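Local coordinates for protein proline dipeptidase (Streptococcus agalactiae, PDB 3OOO) that probably hydrolyses dipeptides ending in proline as a manganese-dependent M24B peptidase, represented here by its N-terminal creatinase/prolidase-type domain, at residues Glu61-Arg64 / Ala65-Val69; Phe46-Glu49 / Asp50-Pro53; Gly75-Asp78 / Ser79-Pro82; Trp83-Ile86 / Ala87-Pro91. All blocks are in the same frame, centred on the assembly; numbering follows the deposited sequence.

Contact 1: Glu61-Arg64 / Ala65-Val69; sequences EVSR and AKQSV
Consecutive turns of one short helix, residues 62-68, meet here in an i to i+4 contact, on the helix of the beta-alpha-beta unit that links strands 54-58 and 73-76. Ala65 N donates to Glu61 O (2.9 Å) and Lys66 N to Val62 O (2.9 Å), the usual alpha-helical bonds. Val62 and Lys66 run side by side in the same direction: with CG1 anti to the backbone N (chi1 170°), the valine lays that methyl against Lys66 CE at 3.8 Å, while the extended lysine carries its ammonium group onward. The extended Gln67 side chain lies back along the preceding turn, where NE2 makes a weak bond to Ser63 O. At the next position Ser68 OG, in the conformer described, donates to Arg64 O over 2.8 Å, tilted out of the carbonyl plane. At the helix start Arg64 grips one conformer of the Glu61 carboxylate side-on, NE to OE1 at 3.0 Å and NH2 to OE2 at 3.1 Å. Ala65 is turned to Val73 and Leu55 of the sheet. Gln67 and Ser68 thus bond one turn back, while Arg64 links Glu61 to the loop at Phe35 O, which also holds NH2; where the ion pair forms, it would probably limit rotation of the arginine head.

Contact 2: Phe46-Glu49 / Asp50-Pro53; sequences FVYE and DRDP
Arg51 lies alongside Tyr48, both side chains pointing the same way, so that the aliphatic part of the arginine runs along the ring. Arg51 CG touches Tyr48 CB at 3.7 Å and CD approaches CD2 at 3.9 Å, while NE sits over one ring face, displaced toward the rim. The guanidinium does not stack flat: its plane is turned 47° from that of the ring, and with CZ 5.1 Å from the Tyr48 ring centroid any cation-pi attraction is at most weak. Its rotation is probably limited by Asp50, gripped side-on by two nitrogens, NE to OD1 at 2.9 Å and NH2 to OD2 at 3.1 Å. Asp50 OD1 also rests near Tyr48 CB. In Asp50 and Arg51 alike, a chi1 near +60° (59° and 69°) tucks CG over the main chain, which brings their heads together beside the tyrosine.

Between the two backbones, a water donates to Tyr48 O (2.8 Å) and to Arg51 O (2.7 Å), bridging the two limbs of the turn. Farther along, Pro53 CA makes a CA-H...O contact with Phe46 O at 3.3 Å. The tyrosine hydroxyl bonds Ser92 O, and Glu49 O accepts hydrogen bonds from His13 NE2 and Arg9 NH1 of helix 3-14, whose Leu5 meets Val47 and Pro53. With its limbs running nearly antiparallel, the segment is the connection of a beta hairpin, joining the adjacent antiparallel strands 44-48 and 54-58 of the domain's mixed sheet.

Contact 3: Gly75-Asp78 / Ser79-Pro82; sequences GYID and SENP
Tyr76 presents one ring face to Pro82, whose CB sits over the ring centre, 3.7 Å from the centroid and 12° off the ring normal, a CH-pi contact made as the two side chains cross at an angle. CE1 is the ring atom nearest that CB, at 3.6 Å. The ring's placement follows from chi1 of 77°, which leaves CG flanked by the residue's own N and C and turns the phenol toward the returning chain. Its hydroxyl accepts a hydrogen bond from Gln42 N, and its ring meets Phe56 at about 20° between planes.

The chain reverses through a type I beta turn from Ile77 to Glu80, closed by Glu80 N donating to Ile77 O at 3.0 Å. Glu80 returns the bond with its side chain: extended beyond CG, it brings OE1 to Ile77 N at 2.9 Å, met on the anti side of the carboxylate. Ile77 CG1 lies against the glutamate chain, and its CD1 approaches Ser79 OG at 3.2 Å.

Two waters bridge the limbs. One donates to Gly75 O and, at 2.6 Å, to Glu80 OE1; the other donates to Asp78 O and Glu80 O and lies at the edge of the tyrosine ring, in its plane. Asp78 holds Arg41 in a salt bridge, and Asn81 N-caps the following helix at Gln84 N. Glu80 OE1 therefore takes both a backbone N-H and a water proton, while OE2 has a long, weak ion pair with Lys85, surroundings that would probably favour the charged carboxylate.

Contact 4: Trp83-Ile86 / Ala87-Pro91; sequences WQKI and ASNLP
Asn89 folds its amide back onto the preceding turn, where ND2 donates to Lys85 O at 2.9 Å along a nearly straight bond (168° at the hydrogen), with the carbonyl oxygen lying in the amide plane. The same oxygen receives only a weak bond from Asn89 N, so the side chain supplies the firmer grip. Next to it, Leu90 N donates to Ile86 O at 3.0 Å, and Asn89 N reaches that oxygen as well from above the carbonyl plane; Ile86 O thus accepts two backbone donors near the C-terminal end of the helix. Earlier, Ala87 N bonds Trp83 O and Ser88 N bonds Gln84 O, continuing the i to i+4 pattern.

Lys85, in the conformer described, crosses the asparagine, its CE 3.6 Å from Asn89 ND2, with a bend at chi2 (74°) in the aliphatic chain. Ile86 and Leu90 lie side by side on the sheet-facing flank: CG2, anti to the backbone N, meets Leu90 CD1 at 3.5 Å. Both pack on Phe46, Ile86 also on Phe56 and Leu90 on Ile54 and Tyr48. The arrangement is that of an amphipathic helix packed on the mixed sheet of the creatinase/prolidase N-terminal domain through Ile86 and Leu90, with an asparagine side chain tying its last part.

From the N terminus the four contacts follow in series along the chain, none crossing another. Contact 2 closes the hairpin between strands 44-48 and 54-58; contact 1 then spans the helix leading from strand 54-58 to strand 73-76, and contact 3 closes the turn that leaves this strand for helix 82-89, the site of contact 4. Contacts 1 and 3 touch through Val62 and Gly75, and contacts 3 and 4 through Lys85, which packs on Gly75 and Tyr76 near the turn. Although apart in sequence, contacts 2 and 4 meet where Pro91 packs on Arg51 and Tyr48, joining hairpin and helix.

Contact 1: Glu61-Arg64 / Ala65-Val69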
loop_
_atom_site.group_PDB
_atom_site.type_symbol
_atom_site.label_atom_id
_atom_site.label_comp_id
_atom_site.label_asym_id
_atom_site.label_seq_id
_atom_site.Cartn_x
_atom_site.Cartn_y
_atom_site.Cartn_z
ATOM N N GLU A 61 -11.362 -13.753 -14.059
ATOM C CA GLU A 61 -11.726 -12.482 -14.692
ATOM C C GLU A 61 -11.200 -12.344 -16.119
ATOM O O GLU A 61 -11.493 -11.362 -16.794
ATOM C CB GLU A 61 -11.220 -11.303 -13.856
ATOM C CG GLU A 61 -11.862 -11.170 -12.483
ATOM C CD GLU A 61 -13.297 -10.691 -12.546
ATOM O OE1 GLU A 61 -13.971 -10.948 -13.568
ATOM O OE2 GLU A 61 -13.750 -10.062 -11.566
ATOM N N VAL A 62 -10.427 -13.324 -16.578
ATOM C CA VAL A 62 -9.818 -13.237 -17.910
ATOM C C VAL A 62 -10.844 -13.067 -19.033
ATOM O O VAL A 62 -10.675 -12.206 -19.891
ATOM C CB VAL A 62 -8.853 -14.425 -18.194
ATOM C CG1 VAL A 62 -8.413 -14.450 -19.655
ATOM C CG2 VAL A 62 -7.627 -14.332 -17.306
ATOM N N SER A 63 -11.907 -13.870 -19.007
ATOM C CA SER A 63 -12.941 -13.811 -20.042
ATOM C C SER A 63 -13.587 -12.431 -20.096
ATOM O O SER A 63 -13.681 -11.817 -21.164
ATOM C CB SER A 63 -14.008 -14.885 -19.808
ATOM O OG SER A 63 -15.003 -14.832 -20.818
ATOM N N ARG A 64 -14.018 -11.938 -18.937
ATOM C CA ARG A 64 -14.627 -10.615 -18.849
ATOM C C ARG A 64 -13.667 -9.511 -19.308
ATOM O O ARG A 64 -14.069 -8.571 -20.006
ATOM C CB ARG A 64 -15.115 -10.353 -17.424
ATOM C CG ARG A 64 -15.931 -9.085 -17.285
ATOM C CD ARG A 64 -16.657 -9.019 -15.949
ATOM N NE ARG A 64 -15.767 -8.859 -14.797
ATOM C CZ ARG A 64 -15.395 -7.684 -14.293
ATOM N NH1 ARG A 64 -15.815 -6.552 -14.848
ATOM N NH2 ARG A 64 -14.600 -7.640 -13.232
ATOM N N ALA A 65 -12.400 -9.624 -18.913
ATOM C CA ALA A 65 -11.385 -8.652 -19.312
ATOM C C ALA A 65 -11.202 -8.621 -20.828
ATOM O O ALA A 65 -11.139 -7.543 -21.425
ATOM C CB ALA A 65 -10.058 -8.936 -18.607
ATOM N N LYS A 66 -11.152 -9.803 -21.440
ATOM C CA LYS A 66 -10.978 -9.933 -22.892
ATOM C C LYS A 66 -12.164 -9.374 -23.675
ATOM O O LYS A 66 -12.011 -8.954 -24.826
ATOM C CB LYS A 66 -10.722 -11.392 -23.273
ATOM C CG LYS A 66 -9.315 -11.863 -22.958
ATOM C CD LYS A 66 -9.066 -13.273 -23.444
ATOM C CE LYS A 66 -7.597 -13.632 -23.285
ATOM N NZ LYS A 66 -7.256 -14.924 -23.935
ATOM N N GLN A 67 -13.336 -9.365 -23.047
ATOM C CA GLN A 67 -14.530 -8.771 -23.652
ATOM C C GLN A 67 -14.519 -7.245 -23.522
ATOM O O GLN A 67 -15.294 -6.545 -24.189
ATOM C CB GLN A 67 -15.791 -9.360 -23.012
ATOM C CG GLN A 67 -15.986 -10.847 -23.304
ATOM C CD GLN A 67 -17.158 -11.444 -22.556
ATOM O OE1 GLN A 67 -18.282 -10.942 -22.634
ATOM N NE2 GLN A 67 -16.905 -12.528 -21.828
ATOM N N SER A 68 -13.612 -6.736 -22.687
ATOM C CA SER A 68 -13.570 -5.313 -22.350
ATOM C C SER A 68 -12.399 -4.563 -22.991
ATOM O O SER A 68 -12.518 -3.378 -23.323
ATOM C CB SER A 68 -13.532 -5.137 -20.828
ATOM O OG SER A 68 -14.608 -5.818 -20.204
ATOM N N VAL A 69 -11.267 -5.245 -23.159
ATOM C CA VAL A 69 -10.066 -4.618 -23.727
ATOM C C VAL A 69 -9.576 -5.328 -24.995
ATOM O O VAL A 69 -9.738 -6.542 -25.128
ATOM C CB VAL A 69 -8.903 -4.496 -22.686
ATOM C CG1 VAL A 69 -9.388 -3.835 -21.408
ATOM C CG2 VAL A 69 -8.284 -5.848 -22.379
#

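Contact 2: Phe46-Glu49 / Asp50-Pro53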
loop_
_atom_site.group_PDB
_atom_site.type_symbol
_atom_site.label_atom_id
_atom_site.label_comp_id
_atom_site.label_asym_id
_atom_site.label_seq_id
_atom_site.Cartn_x
_atom_site.Cartn_y
_atom_site.Cartn_z
ATOM N N PHE A 46 -0.150 -3.205 -17.356
ATOM C CA PHE A 46 1.219 -2.867 -17.721
ATOM C C PHE A 46 1.217 -2.046 -18.994
ATOM O O PHE A 46 0.808 -2.528 -20.047
ATOM C CB PHE A 46 2.064 -4.135 -17.906
ATOM C CG PHE A 46 2.174 -4.979 -16.664
ATOM C CD1 PHE A 46 3.081 -4.644 -15.658
ATOM C CD2 PHE A 46 1.373 -6.106 -16.496
ATOM C CE1 PHE A 46 3.183 -5.420 -14.504
ATOM C CE2 PHE A 46 1.471 -6.891 -15.344
ATOM C CZ PHE A 46 2.377 -6.549 -14.347
ATOM N N VAL A 47 1.664 -0.799 -18.876
ATOM C CA VAL A 47 1.702 0.129 -20.003
ATOM C C VAL A 47 3.161 0.374 -20.371
ATOM O O VAL A 47 3.888 1.081 -19.674
ATOM C CB VAL A 47 0.972 1.451 -19.671
ATOM C CG1 VAL A 47 1.046 2.425 -20.858
ATOM C CG2 VAL A 47 -0.478 1.173 -19.288
ATOM N N TYR A 48 3.589 -0.263 -21.460
ATOM C CA TYR A 48 4.942 -0.114 -21.975
ATOM C C TYR A 48 5.028 1.108 -22.867
ATOM O O TYR A 48 4.025 1.555 -23.413
ATOM C CB TYR A 48 5.345 -1.337 -22.790
ATOM C CG TYR A 48 5.728 -2.550 -21.982
ATOM C CD1 TYR A 48 7.003 -2.669 -21.430
ATOM C CD2 TYR A 48 4.828 -3.601 -21.804
ATOM C CE1 TYR A 48 7.368 -3.802 -20.697
ATOM C CE2 TYR A 48 5.180 -4.729 -21.076
ATOM C CZ TYR A 48 6.445 -4.824 -20.529
ATOM O OH TYR A 48 6.787 -5.950 -19.813
ATOM N N GLU A 49 6.245 1.619 -23.019
ATOM C CA GLU A 49 6.526 2.772 -23.865
ATOM C C GLU A 49 6.416 2.458 -25.361
ATOM O O GLU A 49 6.252 3.373 -26.167
ATOM C CB GLU A 49 7.940 3.293 -23.560
ATOM C CG GLU A 49 9.037 2.247 -23.830
ATOM C CD GLU A 49 10.451 2.698 -23.491
ATOM O OE1 GLU A 49 10.676 3.902 -23.229
ATOM O OE2 GLU A 49 11.347 1.825 -23.492
ATOM N N ASP A 50 6.502 1.177 -25.727
ATOM C CA ASP A 50 6.765 0.784 -27.121
ATOM C C ASP A 50 5.841 -0.284 -27.715
ATOM O O ASP A 50 6.114 -0.815 -28.795
ATOM C CB ASP A 50 8.225 0.317 -27.247
ATOM C CG ASP A 50 8.549 -0.859 -26.333
ATOM O OD1 ASP A 50 7.662 -1.285 -25.559
ATOM O OD2 ASP A 50 9.700 -1.356 -26.384
ATOM N N ARG A 51 4.750 -0.600 -27.023
ATOM C CA ARG A 51 3.824 -1.629 -27.489
ATOM C C ARG A 51 2.461 -1.468 -26.825
ATOM O O ARG A 51 2.292 -0.621 -25.946
ATOM C CB ARG A 51 4.402 -3.026 -27.225
ATOM C CG ARG A 51 4.475 -3.411 -25.745
ATOM C CD ARG A 51 5.464 -4.550 -25.532
ATOM N NE ARG A 51 6.850 -4.081 -25.561
ATOM C CZ ARG A 51 7.902 -4.847 -25.846
ATOM N NH1 ARG A 51 7.739 -6.128 -26.152
ATOM N NH2 ARG A 51 9.123 -4.326 -25.838
ATOM N N ASP A 52 1.495 -2.284 -27.241
ATOM C CA ASP A 52 0.172 -2.253 -26.630
ATOM C C ASP A 52 0.238 -2.655 -25.160
ATOM O O ASP A 52 1.119 -3.425 -24.770
ATOM C CB ASP A 52 -0.796 -3.169 -27.377
ATOM C CG ASP A 52 -1.414 -2.490 -28.579
ATOM O OD1 ASP A 52 -2.273 -1.601 -28.385
ATOM O OD2 ASP A 52 -1.038 -2.849 -29.710
ATOM N N PRO A 53 -0.686 -2.123 -24.336
ATOM C CA PRO A 53 -0.733 -2.501 -22.923
ATOM C C PRO A 53 -1.020 -3.984 -22.742
ATOM O O PRO A 53 -1.507 -4.642 -23.663
ATOM C CB PRO A 53 -1.915 -1.701 -22.369
ATOM C CG PRO A 53 -2.174 -0.635 -23.343
ATOM C CD PRO A 53 -1.718 -1.126 -24.673
HETATM O O HOH W 1 1.425 0.498 -23.671
#

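Contact 3: Gly75-Asp78 / Ser79-Pro82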
loop_
_atom_site.group_PDB
_atom_site.type_symbol
_atom_site.label_atom_id
_atom_site.label_comp_id
_atom_site.label_asym_id
_atom_site.label_seq_id
_atom_site.Cartn_x
_atom_site.Cartn_y
_atom_site.Cartn_z
ATOM N N GLY A 75 -3.802 -14.317 -17.066
ATOM C CA GLY A 75 -4.248 -14.500 -15.703
ATOM C C GLY A 75 -3.561 -15.634 -14.989
ATOM O O GLY A 75 -2.693 -16.312 -15.548
ATOM N N TYR A 76 -3.968 -15.835 -13.742
ATOM C CA TYR A 76 -3.412 -16.889 -12.911
ATOM C C TYR A 76 -4.497 -17.502 -12.037
ATOM O O TYR A 76 -5.377 -16.800 -11.549
ATOM C CB TYR A 76 -2.256 -16.349 -12.056
ATOM C CG TYR A 76 -2.680 -15.528 -10.852
ATOM C CD1 TYR A 76 -2.489 -16.010 -9.558
ATOM C CD2 TYR A 76 -3.280 -14.278 -11.007
ATOM C CE1 TYR A 76 -2.874 -15.264 -8.444
ATOM C CE2 TYR A 76 -3.669 -13.525 -9.904
ATOM C CZ TYR A 76 -3.465 -14.025 -8.631
ATOM O OH TYR A 76 -3.853 -13.283 -7.549
ATOM N N ILE A 77 -4.436 -18.821 -11.880
ATOM C CA ILE A 77 -5.304 -19.525 -10.940
ATOM C C ILE A 77 -4.654 -19.513 -9.557
ATOM O O ILE A 77 -3.476 -19.173 -9.413
ATOM C CB ILE A 77 -5.662 -20.966 -11.408
ATOM C CG1 ILE A 77 -4.419 -21.856 -11.532
ATOM C CG2 ILE A 77 -6.442 -20.930 -12.722
ATOM C CD1 ILE A 77 -4.759 -23.342 -11.729
ATOM N N ASP A 78 -5.422 -19.879 -8.537
ATOM C CA ASP A 78 -4.971 -19.697 -7.156
ATOM C C ASP A 78 -3.766 -20.542 -6.755
ATOM O O ASP A 78 -3.048 -20.199 -5.815
ATOM C CB ASP A 78 -6.127 -19.914 -6.181
ATOM C CG ASP A 78 -7.120 -18.770 -6.195
ATOM O OD1 ASP A 78 -6.769 -17.658 -6.658
ATOM O OD2 ASP A 78 -8.258 -18.982 -5.722
ATOM N N SER A 79 -3.561 -21.646 -7.463
ATOM C CA SER A 79 -2.410 -22.512 -7.222
ATOM C C SER A 79 -1.121 -21.993 -7.862
ATOM O O SER A 79 -0.038 -22.537 -7.614
ATOM C CB SER A 79 -2.698 -23.930 -7.704
ATOM O OG SER A 79 -3.000 -23.958 -9.082
ATOM N N GLU A 80 -1.234 -20.944 -8.675
ATOM C CA GLU A 80 -0.075 -20.352 -9.337
ATOM C C GLU A 80 0.461 -19.146 -8.580
ATOM O O GLU A 80 -0.300 -18.362 -8.007
ATOM C CB GLU A 80 -0.424 -19.937 -10.773
ATOM C CG GLU A 80 -0.709 -21.102 -11.701
ATOM C CD GLU A 80 -1.133 -20.670 -13.085
ATOM O OE1 GLU A 80 -2.037 -19.820 -13.206
ATOM O OE2 GLU A 80 -0.574 -21.200 -14.065
ATOM N N ASN A 81 1.780 -19.006 -8.587
ATOM C CA ASN A 81 2.447 -17.831 -8.056
ATOM C C ASN A 81 2.295 -16.699 -9.081
ATOM O O ASN A 81 2.822 -16.803 -10.199
ATOM C CB ASN A 81 3.922 -18.168 -7.810
ATOM C CG ASN A 81 4.723 -17.005 -7.253
ATOM O OD1 ASN A 81 4.573 -15.858 -7.667
ATOM N ND2 ASN A 81 5.610 -17.311 -6.318
ATOM N N PRO A 82 1.556 -15.628 -8.724
ATOM C CA PRO A 82 1.297 -14.584 -9.725
ATOM C C PRO A 82 2.558 -13.844 -10.155
ATOM O O PRO A 82 2.645 -13.405 -11.297
ATOM C CB PRO A 82 0.336 -13.631 -9.007
ATOM C CG PRO A 82 0.617 -13.839 -7.547
ATOM C CD PRO A 82 0.956 -15.302 -7.416
HETATM O O HOH W 2 -2.778 -19.377 -15.708
HETATM O O HOH W 3 -1.702 -17.657 -5.881
#

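Contact 4: Trp83-Ile86 / Ala87-Pro91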
loop_
_atom_site.group_PDB
_atom_site.type_symbol
_atom_site.label_atom_id
_atom_site.label_comp_id
_atom_site.label_asym_id
_atom_site.label_seq_id
_atom_site.Cartn_x
_atom_site.Cartn_y
_atom_site.Cartn_z
ATOM N N TRP A 83 3.527 -13.719 -9.255
ATOM C CA TRP A 83 4.778 -13.025 -9.569
ATOM C C TRP A 83 5.594 -13.800 -10.597
ATOM O O TRP A 83 6.147 -13.206 -11.527
ATOM C CB TRP A 83 5.576 -12.740 -8.295
ATOM C CG TRP A 83 4.692 -12.199 -7.223
ATOM C CD1 TRP A 83 4.320 -12.831 -6.069
ATOM C CD2 TRP A 83 4.009 -10.941 -7.230
ATOM N NE1 TRP A 83 3.467 -12.031 -5.346
ATOM C CE2 TRP A 83 3.259 -10.866 -6.036
ATOM C CE3 TRP A 83 3.968 -9.862 -8.124
ATOM C CZ2 TRP A 83 2.473 -9.760 -5.711
ATOM C CZ3 TRP A 83 3.189 -8.758 -7.800
ATOM C CH2 TRP A 83 2.450 -8.715 -6.600
ATOM N N GLN A 84 5.647 -15.120 -10.435
ATOM C CA GLN A 84 6.286 -15.996 -11.413
ATOM C C GLN A 84 5.538 -15.952 -12.745
ATOM O O GLN A 84 6.152 -15.964 -13.820
ATOM C CB GLN A 84 6.350 -17.431 -10.884
ATOM C CG GLN A 84 7.300 -17.620 -9.709
ATOM C CD GLN A 84 7.218 -19.013 -9.113
ATOM O OE1 GLN A 84 7.635 -19.240 -7.979
ATOM N NE2 GLN A 84 6.672 -19.952 -9.876
ATOM N N LYS A 85 4.206 -15.902 -12.669
ATOM C CA LYS A 85 3.371 -15.836 -13.865
ATOM C C LYS A 85 3.671 -14.569 -14.661
ATOM O O LYS A 85 3.810 -14.613 -15.884
ATOM C CB LYS A 85 1.886 -15.888 -13.493
ATOM C CG LYS A 85 0.961 -16.164 -14.662
ATOM C CD LYS A 85 1.047 -17.623 -15.083
ATOM C CE LYS A 85 0.256 -17.866 -16.349
ATOM N NZ LYS A 85 0.464 -19.252 -16.842
ATOM N N ILE A 86 3.765 -13.444 -13.957
ATOM C CA ILE A 86 4.092 -12.168 -14.588
ATOM C C ILE A 86 5.484 -12.239 -15.217
ATOM O O ILE A 86 5.670 -11.846 -16.370
ATOM C CB ILE A 86 4.010 -10.993 -13.579
ATOM C CG1 ILE A 86 2.564 -10.794 -13.107
ATOM C CG2 ILE A 86 4.581 -9.700 -14.186
ATOM C CD1 ILE A 86 2.438 -9.983 -11.806
ATOM N N ALA A 87 6.447 -12.761 -14.461
ATOM C CA ALA A 87 7.840 -12.844 -14.916
ATOM C C ALA A 87 8.016 -13.713 -16.164
ATOM O O ALA A 87 8.883 -13.437 -17.001
ATOM C CB ALA A 87 8.736 -13.350 -13.790
ATOM N N SER A 88 7.202 -14.759 -16.287
ATOM C CA SER A 88 7.319 -15.701 -17.398
ATOM C C SER A 88 6.523 -15.269 -18.624
ATOM O O SER A 88 6.723 -15.801 -19.720
ATOM C CB SER A 88 6.876 -17.101 -16.963
ATOM O OG SER A 88 7.684 -17.593 -15.909
ATOM N N ASN A 89 5.617 -14.313 -18.447
ATOM C CA ASN A 89 4.740 -13.912 -19.549
ATOM C C ASN A 89 4.933 -12.529 -20.142
ATOM O O ASN A 89 4.706 -12.341 -21.335
ATOM C CB ASN A 89 3.281 -14.132 -19.170
ATOM C CG ASN A 89 2.903 -15.588 -19.208
ATOM O OD1 ASN A 89 2.534 -16.111 -20.257
ATOM N ND2 ASN A 89 3.013 -16.262 -18.069
ATOM N N LEU A 90 5.338 -11.556 -19.336
ATOM C CA LEU A 90 5.631 -10.233 -19.888
ATOM C C LEU A 90 6.810 -10.307 -20.863
ATOM O O LEU A 90 7.725 -11.107 -20.665
ATOM C CB LEU A 90 5.878 -9.204 -18.784
ATOM C CG LEU A 90 4.660 -8.802 -17.946
ATOM C CD1 LEU A 90 5.060 -7.663 -17.017
ATOM C CD2 LEU A 90 3.441 -8.411 -18.791
ATOM N N PRO A 91 6.768 -9.497 -21.936
ATOM C CA PRO A 91 7.770 -9.590 -23.001
ATOM C C PRO A 91 9.093 -8.895 -22.704
ATOM O O PRO A 91 10.094 -9.202 -23.355
ATOM C CB PRO A 91 7.075 -8.910 -24.180
ATOM C CG PRO A 91 6.183 -7.896 -23.540
ATOM C CD PRO A 91 5.682 -8.561 -22.290
#